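Local atomic coordinates of lipocalin (Argas monolakensis, PDB entry 3BRN), a protein that binds serotonin in the pocket of a lipocalin beta-barrel and probably serves this soft tick as a biogenic amine-binding protein. Residues 40-45 / 68-73. Numbering follows the deposited sequence.
Sequences CAYVLV and MIQLTA. With SRO (serotonin), chain C.
Strand 42-44 and residues 68-73 of strand 67-78, bridged by the side chains of Tyr42 and Met68, run at 62° to each other with their axes 9.0 Å apart; strand 55-64 pairs antiparallel with both, so they are next-but-one neighbours in one curved sheet. The CB of Tyr42 points toward 68-73, and with CG between the backbone N and the carbonyl carbon (chi1 76°) the ring carries on across the gap, so that Tyr42 OH donates a hydrogen bond to Ile69 O at 3.0 Å. The hydroxyl arrives from above the carbonyl plane, 53° out of it, rather than along a lone pair. Gln70 CG packs 3.5 Å from Tyr42 OH. Nearer the ring's root, the bent chain of Met68 curls back so that its methyl CE lies 3.8 Å from Tyr42 CD1 and 4.0 Å from Cys40 CB. The Met68 sulfur SD stands 5.2 Å from the Tyr42 ring centroid, oblique to the ring, as a Met-aromatic contact. Cys40 is tied to Cys153 by a disulfide, and Leu156 and Pro157 touch Tyr42, bringing the C-terminal tail against this side of the sheet. Val43, whose CB leaves the strand on the other side from that of Tyr42, sets its CG2 3.7 Å from serotonin CE3. The alternation is characteristic of a lipocalin barrel wall: Val43 lines the amine pocket while Tyr42 packs on the outer side, against Met68 and the C-terminal tail.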
loop_
_atom_site.group_PDB
_atom_site.type_symbol
_atom_site.label_atom_id
_atom_site.label_comp_id
_atom_site.label_asym_id
_atom_site.label_seq_id
_atom_site.Cartn_x
_atom_site.Cartn_y
_atom_site.Cartn_z
ATOM N N CYS A 40 8.745 -2.787 -8.165
ATOM C CA CYS A 40 7.512 -2.230 -8.741
ATOM C C CYS A 40 6.237 -2.935 -8.299
ATOM O O CYS A 40 5.245 -2.956 -9.042
ATOM C CB CYS A 40 7.581 -2.182 -10.273
ATOM S SG CYS A 40 9.124 -1.521 -10.960
ATOM N N ALA A 41 6.245 -3.465 -7.078
ATOM C CA ALA A 41 5.075 -4.137 -6.515
ATOM C C ALA A 41 3.949 -3.120 -6.352
ATOM O O ALA A 41 4.200 -1.966 -6.008
ATOM C CB ALA A 41 5.429 -4.783 -5.166
ATOM N N TYR A 42 2.724 -3.504 -6.704
ATOM C CA TYR A 42 1.607 -2.565 -6.645
ATOM C C TYR A 42 0.279 -3.290 -6.445
ATOM O O TYR A 42 0.207 -4.506 -6.526
ATOM C CB TYR A 42 1.510 -1.760 -7.950
ATOM C CG TYR A 42 0.922 -2.574 -9.096
ATOM C CD1 TYR A 42 1.735 -3.400 -9.876
ATOM C CD2 TYR A 42 -0.454 -2.567 -9.356
ATOM C CE1 TYR A 42 1.200 -4.191 -10.883
ATOM C CE2 TYR A 42 -1.006 -3.366 -10.374
ATOM C CZ TYR A 42 -0.166 -4.201 -11.105
ATOM O OH TYR A 42 -0.666 -4.999 -12.119
ATOM N N VAL A 43 -0.714 -2.536 -5.994
ATOM C CA VAL A 43 -2.085 -3.007 -5.939
ATOM C C VAL A 43 -2.896 -1.986 -6.712
ATOM O O VAL A 43 -2.482 -0.837 -6.828
ATOM C CB VAL A 43 -2.634 -3.068 -4.481
ATOM C CG1 VAL A 43 -1.933 -4.144 -3.684
ATOM C CG2 VAL A 43 -2.545 -1.692 -3.782
ATOM N N LEU A 44 -4.012 -2.428 -7.298
ATOM C CA LEU A 44 -4.979 -1.509 -7.879
ATOM C C LEU A 44 -6.135 -1.380 -6.894
ATOM O O LEU A 44 -6.504 -2.367 -6.250
ATOM C CB LEU A 44 -5.518 -2.061 -9.210
ATOM C CG LEU A 44 -4.578 -2.069 -10.425
ATOM C CD1 LEU A 44 -5.359 -2.448 -11.696
ATOM C CD2 LEU A 44 -3.943 -0.709 -10.609
ATOM N N VAL A 45 -6.715 -0.185 -6.778
ATOM C CA VAL A 45 -7.930 -0.024 -5.970
ATOM C C VAL A 45 -9.060 -0.903 -6.558
ATOM O O VAL A 45 -9.076 -1.156 -7.766
ATOM C CB VAL A 45 -8.368 1.465 -5.857
ATOM C CG1 VAL A 45 -7.175 2.357 -5.540
ATOM C CG2 VAL A 45 -9.102 1.928 -7.120
ATOM N N MET A 68 4.029 -4.972 -16.406
ATOM C CA MET A 68 3.342 -5.110 -15.119
ATOM C C MET A 68 2.371 -6.280 -15.211
ATOM O O MET A 68 1.375 -6.204 -15.939
ATOM C CB MET A 68 2.545 -3.840 -14.803
ATOM C CG MET A 68 3.370 -2.595 -14.549
ATOM S SD MET A 68 4.520 -2.850 -13.184
ATOM C CE MET A 68 4.129 -1.465 -12.108
ATOM N N ILE A 69 2.654 -7.364 -14.495
ATOM C CA ILE A 69 1.739 -8.504 -14.486
ATOM C C ILE A 69 0.609 -8.278 -13.492
ATOM O O ILE A 69 0.803 -7.637 -12.446
ATOM C CB ILE A 69 2.444 -9.830 -14.131
ATOM C CG1 ILE A 69 2.971 -9.781 -12.698
ATOM C CG2 ILE A 69 3.530 -10.172 -15.166
ATOM C CD1 ILE A 69 3.300 -11.139 -12.108
ATOM N N GLN A 70 -0.566 -8.811 -13.817
ATOM C CA GLN A 70 -1.740 -8.675 -12.957
ATOM C C GLN A 70 -2.165 -10.017 -12.394
ATOM O O GLN A 70 -2.322 -10.986 -13.128
ATOM C CB GLN A 70 -2.905 -8.077 -13.735
ATOM C CG GLN A 70 -2.574 -6.799 -14.462
ATOM C CD GLN A 70 -3.750 -6.284 -15.256
ATOM O OE1 GLN A 70 -4.936 -6.787 -14.940
ATOM N NE2 GLN A 70 -3.594 -5.465 -16.164
ATOM N N LEU A 71 -2.338 -10.068 -11.080
ATOM C CA LEU A 71 -2.842 -11.247 -10.399
ATOM C C LEU A 71 -4.005 -10.761 -9.533
ATOM O O LEU A 71 -4.214 -9.555 -9.414
ATOM C CB LEU A 71 -1.747 -11.859 -9.521
ATOM C CG LEU A 71 -0.468 -12.241 -10.278
ATOM C CD1 LEU A 71 0.591 -12.779 -9.339
ATOM C CD2 LEU A 71 -0.790 -13.266 -11.342
ATOM N N THR A 72 -4.866 -11.673 -9.100
ATOM C CA THR A 72 -6.006 -11.270 -8.287
ATOM C C THR A 72 -6.042 -12.026 -6.982
ATOM O O THR A 72 -5.564 -13.161 -6.887
ATOM C CB THR A 72 -7.381 -11.436 -9.009
ATOM O OG1 THR A 72 -7.692 -12.828 -9.136
ATOM C CG2 THR A 72 -7.377 -10.781 -10.380
ATOM N N ALA A 73 -6.550 -11.349 -5.956
ATOM C CA ALA A 73 -6.750 -11.949 -4.656
ATOM C C ALA A 73 -7.962 -11.280 -4.007
ATOM O O ALA A 73 -8.634 -10.449 -4.626
ATOM C CB ALA A 73 -5.515 -11.768 -3.796
HETATM O OH SRO C . -6.087 -3.972 -1.653
HETATM C CZ3 SRO C . -4.974 -3.801 -0.865
HETATM C CH2 SRO C . -4.453 -4.930 -0.238
HETATM C CZ2 SRO C . -3.256 -4.848 0.478
HETATM C CE2 SRO C . -2.671 -3.596 0.587
HETATM N NE1 SRO C . -1.576 -3.114 1.228
HETATM C CD1 SRO C . -1.454 -1.790 0.972
HETATM C CG SRO C . -2.523 -1.391 0.167
HETATM C CD2 SRO C . -3.290 -2.533 -0.050
HETATM C CE3 SRO C . -4.395 -2.644 -0.744
HETATM C CB SRO C . -2.795 0.012 -0.317
HETATM C CA SRO C . -4.082 0.561 0.330
HETATM N NZ SRO C . -4.402 1.851 -0.291
#